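Local coordinates for protein multicopper oxidase (Aquifex aeolicus, PDB 6TTD) that probably oxidises metal ions and, in this evolved variant, laccase-type substrates, passing electrons through a blue copper to a trinuclear copper centre that reduces dioxygen to water, at residues 83-88 with 158-163; 114-119 with 133-138; 120-125 with 154-159. All blocks are in the same frame, centred on the assembly; numbering follows the deposited sequence.

Contact 1 (83-88 with 158-163); sequences LVYEID and YHPHPH. With CU (copper (II) ion), chain F; CU (copper (II) ion), chain D.
Y85 and Y158 meet obliquely, Y85 CD2 lying 3.4 Å from Y158 CE1; the two side chains run past one another, antiparallel in direction, with ring planes inclined at 40°, a pair that is neither a stack nor an edge-to-face meeting. Y85 sets its CG opposite the carbonyl carbon (chi1 -72°), which carries the phenol beyond Y158 to P160. There its OH comes within 3.3 Å of P160 CD; P160 N is slightly closer to Y85 OH, at 3.1 Å, but as a proline nitrogen it has no hydrogen to offer, and the pair is a close van der Waals approach. I87 adds an aliphatic end, CD1 sitting 3.8 Å from Y158 OH, a hydroxyl whose polar partner is the carbonyl of P93. Around this core, I117 of strand 117-120 touches both tyrosines, while I65 and L174 pack on Y85.

One step further along the strand the apolar layer gives way to metal. H159 ND1 donates to P160 O at 2.7 Å, with the oxygen close to the ring plane but the donor lifted above the carbonyl plane; the bond fixes the rotation of the imidazole and leaves NE2 for copper. H161 NE2 binds a second copper at 2.0 Å. The axes of strands 83-87 and 158-160 come no closer than 9.6 Å, too far for backbone pairing, so side chains span the gap, the Y85 hydroxyl reaching the H159-P160 peptide, as between the two sheets of a beta sandwich. This is the cupredoxin fold of multicopper oxidases, and H159-P160-H161 is one of their His-X-His motifs, each histidine serving a different copper of the trinuclear cluster.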
loop_
_atom_site.group_PDB
_atom_site.type_symbol
_atom_site.label_atom_id
_atom_site.label_comp_id
_atom_site.label_asym_id
_atom_site.label_seq_id
_atom_site.Cartn_x
_atom_site.Cartn_y
_atom_site.Cartn_z
ATOM N N LEU A 83 -13.299 -4.541 12.327
ATOM C CA LEU A 83 -12.084 -4.377 13.100
ATOM C C LEU A 83 -11.560 -2.958 12.944
ATOM O O LEU A 83 -11.736 -2.330 11.902
ATOM C CB LEU A 83 -10.990 -5.353 12.640
ATOM C CG LEU A 83 -11.116 -6.820 13.004
ATOM C CD1 LEU A 83 -10.222 -7.698 12.120
ATOM C CD2 LEU A 83 -10.736 -6.985 14.500
ATOM N N VAL A 84 -10.915 -2.451 13.995
ATOM C CA VAL A 84 -10.187 -1.176 13.942
ATOM C C VAL A 84 -8.892 -1.263 14.730
ATOM O O VAL A 84 -8.795 -1.996 15.722
ATOM C CB VAL A 84 -11.003 -0.005 14.509
ATOM C CG1 VAL A 84 -12.185 0.284 13.593
ATOM C CG2 VAL A 84 -11.453 -0.323 15.879
ATOM N N TYR A 85 -7.879 -0.506 14.289
ATOM C CA TYR A 85 -6.747 -0.219 15.142
ATOM C C TYR A 85 -7.083 1.051 15.895
ATOM O O TYR A 85 -7.373 2.090 15.278
ATOM C CB TYR A 85 -5.458 -0.009 14.355
ATOM C CG TYR A 85 -4.833 -1.261 13.736
ATOM C CD1 TYR A 85 -4.386 -2.318 14.541
ATOM C CD2 TYR A 85 -4.619 -1.354 12.331
ATOM C CE1 TYR A 85 -3.801 -3.441 13.976
ATOM C CE2 TYR A 85 -4.017 -2.464 11.761
ATOM C CZ TYR A 85 -3.607 -3.480 12.603
ATOM O OH TYR A 85 -3.043 -4.544 12.045
ATOM N N GLU A 86 -7.051 0.971 17.210
ATOM C CA GLU A 86 -7.219 2.135 18.060
ATOM C C GLU A 86 -5.848 2.621 18.522
ATOM O O GLU A 86 -5.099 1.860 19.143
ATOM C CB GLU A 86 -8.087 1.843 19.278
ATOM C CG GLU A 86 -7.950 3.056 20.165
ATOM C CD GLU A 86 -8.916 3.103 21.246
ATOM O OE1 GLU A 86 -9.539 2.043 21.488
ATOM O OE2 GLU A 86 -9.068 4.218 21.834
ATOM N N ILE A 87 -5.549 3.887 18.220
ATOM C CA ILE A 87 -4.321 4.581 18.596
ATOM C C ILE A 87 -4.726 5.950 19.114
ATOM O O ILE A 87 -5.514 6.644 18.456
ATOM C CB ILE A 87 -3.350 4.746 17.401
ATOM C CG1 ILE A 87 -3.203 3.460 16.597
ATOM C CG2 ILE A 87 -2.004 5.354 17.872
ATOM C CD1 ILE A 87 -2.286 3.621 15.363
ATOM N N ASP A 88 -4.244 6.319 20.307
ATOM C CA ASP A 88 -4.418 7.702 20.784
ATOM C C ASP A 88 -5.883 8.140 20.676
ATOM O O ASP A 88 -6.169 9.233 20.194
ATOM C CB ASP A 88 -3.547 8.718 19.988
ATOM C CG ASP A 88 -1.991 8.603 20.220
ATOM O OD1 ASP A 88 -1.521 8.171 21.298
ATOM O OD2 ASP A 88 -1.221 8.986 19.281
ATOM N N TYR A 158 -0.042 0.613 7.214
ATOM C CA TYR A 158 0.063 -0.363 8.285
ATOM C C TYR A 158 -1.131 -1.306 8.239
ATOM O O TYR A 158 -2.278 -0.879 8.035
ATOM C CB TYR A 158 0.245 0.330 9.648
ATOM C CG TYR A 158 -0.890 1.180 10.212
ATOM C CD1 TYR A 158 -1.746 0.668 11.217
ATOM C CD2 TYR A 158 -1.036 2.522 9.830
ATOM C CE1 TYR A 158 -2.773 1.435 11.782
ATOM C CE2 TYR A 158 -2.028 3.317 10.390
ATOM C CZ TYR A 158 -2.907 2.755 11.367
ATOM O OH TYR A 158 -3.878 3.527 11.918
ATOM N N HIS A 159 -0.861 -2.596 8.419
ATOM C CA HIS A 159 -1.939 -3.561 8.313
ATOM C C HIS A 159 -1.472 -4.881 8.928
ATOM O O HIS A 159 -0.271 -5.075 9.118
ATOM C CB HIS A 159 -2.370 -3.735 6.848
ATOM C CG HIS A 159 -1.351 -4.395 5.972
ATOM N ND1 HIS A 159 -1.043 -5.738 6.075
ATOM C CD2 HIS A 159 -0.613 -3.919 4.932
ATOM C CE1 HIS A 159 -0.131 -6.058 5.159
ATOM N NE2 HIS A 159 0.131 -4.980 4.440
ATOM N N PRO A 160 -2.398 -5.807 9.236
ATOM C CA PRO A 160 -2.000 -7.072 9.885
ATOM C C PRO A 160 -1.292 -8.023 8.914
ATOM O O PRO A 160 -1.400 -7.908 7.687
ATOM C CB PRO A 160 -3.331 -7.687 10.345
ATOM C CG PRO A 160 -4.342 -7.114 9.353
ATOM C CD PRO A 160 -3.858 -5.700 9.061
ATOM N N HIS A 161 -0.600 -9.014 9.487
ATOM C CA HIS A 161 0.152 -9.944 8.644
ATOM C C HIS A 161 0.130 -11.379 9.184
ATOM O O HIS A 161 1.149 -12.079 9.056
ATOM C CB HIS A 161 1.610 -9.418 8.543
ATOM C CG HIS A 161 2.222 -9.579 7.182
ATOM N ND1 HIS A 161 2.499 -10.812 6.630
ATOM C CD2 HIS A 161 2.619 -8.656 6.264
ATOM C CE1 HIS A 161 3.009 -10.638 5.415
ATOM N NE2 HIS A 161 3.124 -9.340 5.182
ATOM N N PRO A 162 -0.949 -11.871 9.827
ATOM C CA PRO A 162 -0.921 -13.272 10.309
ATOM C C PRO A 162 -0.886 -14.244 9.139
ATOM O O PRO A 162 -1.499 -14.009 8.095
ATOM C CB PRO A 162 -2.236 -13.427 11.081
ATOM C CG PRO A 162 -3.187 -12.521 10.334
ATOM C CD PRO A 162 -2.278 -11.263 10.078
ATOM N N HIS A 163 -0.160 -15.341 9.316
ATOM C CA HIS A 163 -0.239 -16.514 8.425
ATOM C C HIS A 163 -1.673 -16.851 8.075
ATOM O O HIS A 163 -2.497 -17.026 8.970
ATOM C CB HIS A 163 0.396 -17.690 9.166
ATOM C CG HIS A 163 0.427 -18.962 8.398
ATOM N ND1 HIS A 163 0.677 -20.172 9.002
ATOM C CD2 HIS A 163 0.271 -19.219 7.078
ATOM C CE1 HIS A 163 0.678 -21.127 8.083
ATOM N NE2 HIS A 163 0.427 -20.574 6.908
HETATM CU CU CU F . 1.120 -4.604 2.684
HETATM CU CU CU D . 4.022 -8.507 3.607
#

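Contact 2 (114-119 with 133-138); sequences DSIIHW and YYAVKD. With CU (copper (II) ion), chain E.
S115 and V136 form a single antiparallel, hydrogen-bonded bridge, with S115 N to V136 O at 3.1 Å and V136 N to S115 O at 3.0 Å, both bonds fairly straight. Each acceptor also meets a CA-H group, V136 O that of D114 and S115 O that of A135. Beside the bridge, I116 leans on the start of the 133-138 segment, its CB 4.2 Å from A135 CB and its CD1 3.6 Å from Y134 O. At the outer end the D114 and K137 side chains run alongside each other in the same sense. The lysine chain bends at its last two torsions (chi3 82°, chi4 53°), which folds NZ back to D114 OD1 at 3.1 Å, a salt bridge on the syn lone pair. That same oxygen accepts a water at 2.9 Å, and the water in turn takes the hydrogen of D138 N. S115 OG turns elsewhere, to Q169. Three residues along from S115, H118 binds copper through NE2, while its ND1 donates to D129 O in the connecting loop. One carboxylate oxygen thus gathers an ammonium group and a water-relayed amide near the surface, where solvent would probably screen the charges, while the more regular grip comes from the paired backbone amides.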
loop_
_atom_site.group_PDB
_atom_site.type_symbol
_atom_site.label_atom_id
_atom_site.label_comp_id
_atom_site.label_asym_id
_atom_site.label_seq_id
_atom_site.Cartn_x
_atom_site.Cartn_y
_atom_site.Cartn_z
ATOM N N ASP A 114 -4.779 -15.018 16.097
ATOM C CA ASP A 114 -3.389 -14.582 15.986
ATOM C C ASP A 114 -3.251 -13.342 15.100
ATOM O O ASP A 114 -3.815 -13.297 14.004
ATOM C CB ASP A 114 -2.553 -15.661 15.352
ATOM C CG ASP A 114 -2.337 -16.813 16.237
ATOM O OD1 ASP A 114 -2.901 -16.882 17.374
ATOM O OD2 ASP A 114 -1.558 -17.667 15.768
ATOM N N SER A 115 -2.429 -12.370 15.521
ATOM C CA SER A 115 -2.208 -11.223 14.651
ATOM C C SER A 115 -0.894 -10.518 14.981
ATOM O O SER A 115 -0.251 -10.772 16.007
ATOM C CB SER A 115 -3.405 -10.252 14.755
ATOM O OG SER A 115 -3.374 -9.373 13.639
ATOM N N ILE A 116 -0.502 -9.601 14.091
ATOM C CA ILE A 116 0.699 -8.781 14.263
ATOM C C ILE A 116 0.548 -7.655 13.245
ATOM O O ILE A 116 -0.046 -7.879 12.174
ATOM C CB ILE A 116 1.993 -9.601 14.000
ATOM C CG1 ILE A 116 3.253 -8.824 14.380
ATOM C CG2 ILE A 116 2.087 -10.071 12.515
ATOM C CD1 ILE A 116 3.420 -8.745 15.840
ATOM N N ILE A 117 1.045 -6.432 13.566
ATOM C CA ILE A 117 1.010 -5.340 12.587
ATOM C C ILE A 117 2.295 -5.343 11.773
ATOM O O ILE A 117 3.389 -5.414 12.346
ATOM C CB ILE A 117 0.861 -3.956 13.252
ATOM C CG1 ILE A 117 -0.167 -3.974 14.405
ATOM C CG2 ILE A 117 0.509 -2.968 12.133
ATOM C CD1 ILE A 117 -0.344 -2.661 15.088
ATOM N N HIS A 118 2.183 -5.115 10.463
ATOM C CA HIS A 118 3.329 -4.879 9.593
ATOM C C HIS A 118 3.313 -3.427 9.103
ATOM O O HIS A 118 2.242 -2.883 8.775
ATOM C CB HIS A 118 3.275 -5.871 8.408
ATOM C CG HIS A 118 4.153 -5.513 7.238
ATOM N ND1 HIS A 118 5.523 -5.452 7.318
ATOM C CD2 HIS A 118 3.840 -5.240 5.947
ATOM C CE1 HIS A 118 6.017 -5.136 6.132
ATOM N NE2 HIS A 118 5.012 -4.996 5.287
ATOM N N TRP A 119 4.484 -2.777 9.089
ATOM C CA TRP A 119 4.611 -1.398 8.635
ATOM C C TRP A 119 5.049 -1.513 7.181
ATOM O O TRP A 119 6.231 -1.621 6.860
ATOM C CB TRP A 119 5.601 -0.603 9.482
ATOM C CG TRP A 119 5.576 -1.075 10.910
ATOM C CD1 TRP A 119 6.501 -1.884 11.532
ATOM C CD2 TRP A 119 4.538 -0.820 11.900
ATOM N NE1 TRP A 119 6.099 -2.134 12.860
ATOM C CE2 TRP A 119 4.907 -1.494 13.090
ATOM C CE3 TRP A 119 3.347 -0.073 11.896
ATOM C CZ2 TRP A 119 4.137 -1.441 14.239
ATOM C CZ3 TRP A 119 2.580 -0.018 13.082
ATOM C CH2 TRP A 119 2.979 -0.689 14.215
ATOM N N TYR A 133 5.985 -15.027 11.934
ATOM C CA TYR A 133 6.552 -15.812 13.026
ATOM C C TYR A 133 6.350 -15.112 14.358
ATOM O O TYR A 133 6.322 -15.797 15.382
ATOM C CB TYR A 133 8.051 -16.085 12.842
ATOM C CG TYR A 133 8.438 -16.932 11.651
ATOM C CD1 TYR A 133 7.506 -17.757 11.000
ATOM C CD2 TYR A 133 9.747 -16.908 11.170
ATOM C CE1 TYR A 133 7.871 -18.545 9.910
ATOM C CE2 TYR A 133 10.131 -17.688 10.061
ATOM C CZ TYR A 133 9.190 -18.475 9.440
ATOM O OH TYR A 133 9.581 -19.221 8.365
ATOM N N TYR A 134 6.171 -13.777 14.364
ATOM C CA TYR A 134 6.044 -12.994 15.604
ATOM C C TYR A 134 4.593 -12.705 15.987
ATOM O O TYR A 134 4.349 -12.056 17.010
ATOM C CB TYR A 134 6.845 -11.663 15.516
ATOM C CG TYR A 134 8.256 -12.015 15.709
ATOM C CD1 TYR A 134 8.714 -12.366 16.984
ATOM C CD2 TYR A 134 9.122 -12.136 14.634
ATOM C CE1 TYR A 134 10.022 -12.803 17.211
ATOM C CE2 TYR A 134 10.478 -12.574 14.841
ATOM C CZ TYR A 134 10.908 -12.905 16.143
ATOM O OH TYR A 134 12.204 -13.341 16.376
ATOM N N ALA A 135 3.633 -13.209 15.227
ATOM C CA ALA A 135 2.241 -12.989 15.578
ATOM C C ALA A 135 1.973 -13.485 16.996
ATOM O O ALA A 135 2.488 -14.536 17.431
ATOM C CB ALA A 135 1.318 -13.691 14.576
ATOM N N VAL A 136 1.162 -12.734 17.708
ATOM C CA VAL A 136 0.835 -13.062 19.086
ATOM C C VAL A 136 -0.591 -13.570 19.141
ATOM O O VAL A 136 -1.448 -13.178 18.336
ATOM C CB VAL A 136 1.041 -11.883 20.070
ATOM C CG1 VAL A 136 2.505 -11.539 20.111
ATOM C CG2 VAL A 136 0.158 -10.688 19.740
ATOM N N LYS A 137 -0.854 -14.433 20.121
ATOM C CA LYS A 137 -2.199 -14.978 20.275
ATOM C C LYS A 137 -3.212 -13.901 20.684
ATOM O O LYS A 137 -2.876 -12.820 21.159
ATOM C CB LYS A 137 -2.209 -16.128 21.280
ATOM C CG LYS A 137 -1.196 -17.177 20.893
ATOM C CD LYS A 137 -1.503 -18.545 21.470
ATOM C CE LYS A 137 -2.535 -19.280 20.610
ATOM N NZ LYS A 137 -2.145 -19.352 19.143
ATOM N N ASP A 138 -4.477 -14.218 20.482
ATOM C CA ASP A 138 -5.523 -13.275 20.834
ATOM C C ASP A 138 -5.421 -12.960 22.319
ATOM O O ASP A 138 -5.246 -13.857 23.152
ATOM C CB ASP A 138 -6.881 -13.885 20.489
ATOM C CG ASP A 138 -8.022 -12.891 20.612
ATOM O OD1 ASP A 138 -7.790 -11.747 20.218
ATOM O OD2 ASP A 138 -9.140 -13.256 21.030
HETATM CU CU CU E . 5.232 -5.224 3.326
HETATM O O HOH W 1 -5.238 -16.553 18.973
#

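Contact 3 (120-125 with 154-159); sequences HGFRAP and GTYFYH. With CU (copper (II) ion), chain F.
H120 and F157 both extend their rings opposite the backbone N (chi1 174° for H120), and with their antiparallel pairing setting both side chains on one face of the sheet, H120 ND1 meets copper 2.0 Å away. F157 CD2 then comes 3.9 Å from H120 ND1, with the rings obliquely inclined. H159 approaches from two residues further along the strand: its NE2 is 3.8 Å from H120 ND1, the two imidazoles rim to rim, and both nitrogens bind the same copper. H159 CD2 stands 3.4 Å above the plane of the F157 ring, over its centre. The backbones pair unevenly: H120 N reaches F157 O at 2.6 Å, approaching almost in line with the carbonyl though the bond is bent at the hydrogen, whereas the return bond from F157 N to H120 O is weak.

H118-W119-H120-G121 is the His-X-His-Gly signature of the first cupredoxin domain, and binding through ND1 rather than NE2 sets H120 apart within the trinuclear site. H510 supplies a third histidine to this copper, and D479 accepts from H120 NE2, a second-shell bond that would hold the imidazole in its rotation.

G121 turns the chain through a backbone shape that suits glycine, and a CB there would run into Y156 CD1. Instead the tyrosine edge lies along the peptide, with CE1 3.6 Å from G121 O. F122 directs its own edge at the face of Y156, offset and steep (planes at 73°), CE1 lying 4.0 Å from Y156 CB. With an alanine at Y156, F122 would probably lose the face it leans on, a gap would open beside G121, and R152 O would be left without its hydroxyl partner. I178 packs against both F122 and Y156.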
loop_
_atom_site.group_PDB
_atom_site.type_symbol
_atom_site.label_atom_id
_atom_site.label_comp_id
_atom_site.label_asym_id
_atom_site.label_seq_id
_atom_site.Cartn_x
_atom_site.Cartn_y
_atom_site.Cartn_z
ATOM N N HIS A 120 4.086 -1.537 6.285
ATOM C CA HIS A 120 4.405 -1.848 4.891
ATOM C C HIS A 120 5.187 -0.675 4.264
ATOM O O HIS A 120 4.704 0.458 4.219
ATOM C CB HIS A 120 3.111 -2.200 4.133
ATOM C CG HIS A 120 3.284 -2.397 2.654
ATOM N ND1 HIS A 120 2.494 -3.281 1.938
ATOM C CD2 HIS A 120 4.108 -1.808 1.743
ATOM C CE1 HIS A 120 2.822 -3.230 0.650
ATOM N NE2 HIS A 120 3.801 -2.358 0.507
ATOM N N GLY A 121 6.421 -0.950 3.804
ATOM C CA GLY A 121 7.316 0.048 3.232
ATOM C C GLY A 121 8.482 0.410 4.134
ATOM O O GLY A 121 9.459 0.955 3.644
ATOM N N PHE A 122 8.443 0.074 5.426
ATOM C CA PHE A 122 9.544 0.462 6.296
ATOM C C PHE A 122 10.788 -0.376 6.016
ATOM O O PHE A 122 10.719 -1.596 5.837
ATOM C CB PHE A 122 9.183 0.279 7.780
ATOM C CG PHE A 122 8.283 1.333 8.313
ATOM C CD1 PHE A 122 7.537 2.141 7.447
ATOM C CD2 PHE A 122 8.175 1.524 9.702
ATOM C CE1 PHE A 122 6.659 3.130 7.951
ATOM C CE2 PHE A 122 7.331 2.516 10.234
ATOM C CZ PHE A 122 6.578 3.330 9.352
ATOM N N ARG A 123 11.944 0.273 6.067
ATOM C CA ARG A 123 13.183 -0.463 6.239
ATOM C C ARG A 123 13.328 -0.743 7.731
ATOM O O ARG A 123 13.912 0.037 8.479
ATOM C CB ARG A 123 14.341 0.369 5.710
ATOM C CG ARG A 123 14.322 0.499 4.188
ATOM C CD ARG A 123 15.358 1.526 3.797
ATOM N NE ARG A 123 15.248 1.750 2.373
ATOM C CZ ARG A 123 16.069 1.169 1.501
ATOM N NH1 ARG A 123 17.008 0.368 2.015
ATOM N NH2 ARG A 123 15.964 1.381 0.165
ATOM N N ALA A 124 12.817 -1.865 8.182
ATOM C CA ALA A 124 12.842 -2.100 9.626
ATOM C C ALA A 124 13.643 -3.361 9.927
ATOM O O ALA A 124 13.725 -4.264 9.071
ATOM C CB ALA A 124 11.415 -2.258 10.196
ATOM N N PRO A 125 14.218 -3.468 11.131
ATOM C CA PRO A 125 14.782 -4.757 11.567
ATOM C C PRO A 125 13.658 -5.778 11.649
ATOM O O PRO A 125 12.545 -5.459 12.074
ATOM C CB PRO A 125 15.370 -4.448 12.955
ATOM C CG PRO A 125 14.717 -3.198 13.417
ATOM C CD PRO A 125 14.120 -2.477 12.230
ATOM N N GLY A 154 6.928 10.154 2.539
ATOM C CA GLY A 154 5.937 9.668 1.593
ATOM C C GLY A 154 4.790 8.978 2.336
ATOM O O GLY A 154 4.603 9.178 3.539
ATOM N N THR A 155 4.037 8.173 1.582
ATOM C CA THR A 155 2.844 7.493 2.061
ATOM C C THR A 155 3.147 6.012 2.246
ATOM O O THR A 155 3.496 5.325 1.271
ATOM C CB THR A 155 1.708 7.631 1.053
ATOM O OG1 THR A 155 1.557 9.015 0.727
ATOM C CG2 THR A 155 0.435 7.065 1.649
ATOM N N TYR A 156 2.999 5.528 3.473
ATOM C CA TYR A 156 3.207 4.121 3.832
ATOM C C TYR A 156 1.888 3.539 4.394
ATOM O O TYR A 156 0.855 4.209 4.432
ATOM C CB TYR A 156 4.384 4.036 4.804
ATOM C CG TYR A 156 5.674 4.559 4.200
ATOM C CD1 TYR A 156 6.660 3.663 3.745
ATOM C CD2 TYR A 156 5.912 5.944 4.092
ATOM C CE1 TYR A 156 7.813 4.122 3.181
ATOM C CE2 TYR A 156 7.087 6.437 3.509
ATOM C CZ TYR A 156 8.046 5.528 3.067
ATOM O OH TYR A 156 9.246 5.964 2.466
ATOM N N PHE A 157 1.934 2.328 4.916
ATOM C CA PHE A 157 0.707 1.526 5.049
ATOM C C PHE A 157 0.863 0.576 6.236
ATOM O O PHE A 157 1.820 -0.221 6.252
ATOM C CB PHE A 157 0.530 0.760 3.709
ATOM C CG PHE A 157 -0.700 -0.152 3.569
ATOM C CD1 PHE A 157 -1.831 -0.065 4.390
ATOM C CD2 PHE A 157 -0.714 -1.070 2.485
ATOM C CE1 PHE A 157 -2.927 -0.926 4.191
ATOM C CE2 PHE A 157 -1.790 -1.927 2.279
ATOM C CZ PHE A 157 -2.914 -1.847 3.142
ATOM N N TYR A 158 -0.042 0.613 7.214
ATOM C CA TYR A 158 0.063 -0.363 8.285
ATOM C C TYR A 158 -1.131 -1.306 8.239
ATOM O O TYR A 158 -2.278 -0.879 8.035
ATOM C CB TYR A 158 0.245 0.330 9.648
ATOM C CG TYR A 158 -0.890 1.180 10.212
ATOM C CD1 TYR A 158 -1.746 0.668 11.217
ATOM C CD2 TYR A 158 -1.036 2.522 9.830
ATOM C CE1 TYR A 158 -2.773 1.435 11.782
ATOM C CE2 TYR A 158 -2.028 3.317 10.390
ATOM C CZ TYR A 158 -2.907 2.755 11.367
ATOM O OH TYR A 158 -3.878 3.527 11.918
ATOM N N HIS A 159 -0.861 -2.596 8.419
ATOM C CA HIS A 159 -1.939 -3.561 8.313
ATOM C C HIS A 159 -1.472 -4.881 8.928
ATOM O O HIS A 159 -0.271 -5.075 9.118
ATOM C CB HIS A 159 -2.370 -3.735 6.848
ATOM C CG HIS A 159 -1.351 -4.395 5.972
ATOM N ND1 HIS A 159 -1.043 -5.738 6.075
ATOM C CD2 HIS A 159 -0.613 -3.919 4.932
ATOM C CE1 HIS A 159 -0.131 -6.058 5.159
ATOM N NE2 HIS A 159 0.131 -4.980 4.440
HETATM CU CU CU F . 1.120 -4.604 2.684
#

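From the N terminus, the chain first lays down 83-88, which waits until 158-163 to be met, so contact 1 closes the longest loop of the three. Contact 2 falls wholly within that loop, 114-119 being joined again by 133-138 after a short excursion. Contact 3 starts inside this excursion, at 120-125, and finishes beyond it, at 154-159; contacts 2 and 3 therefore cross. Contacts 1 and 3 end on the same strand, 154-160, sharing Y158 and H159. Its neighbour, strand 117-120, pairs with it through H118 N to H159 O, linking contact 2 to the others. Together they tie two sheets and a loop to the trinuclear copper site.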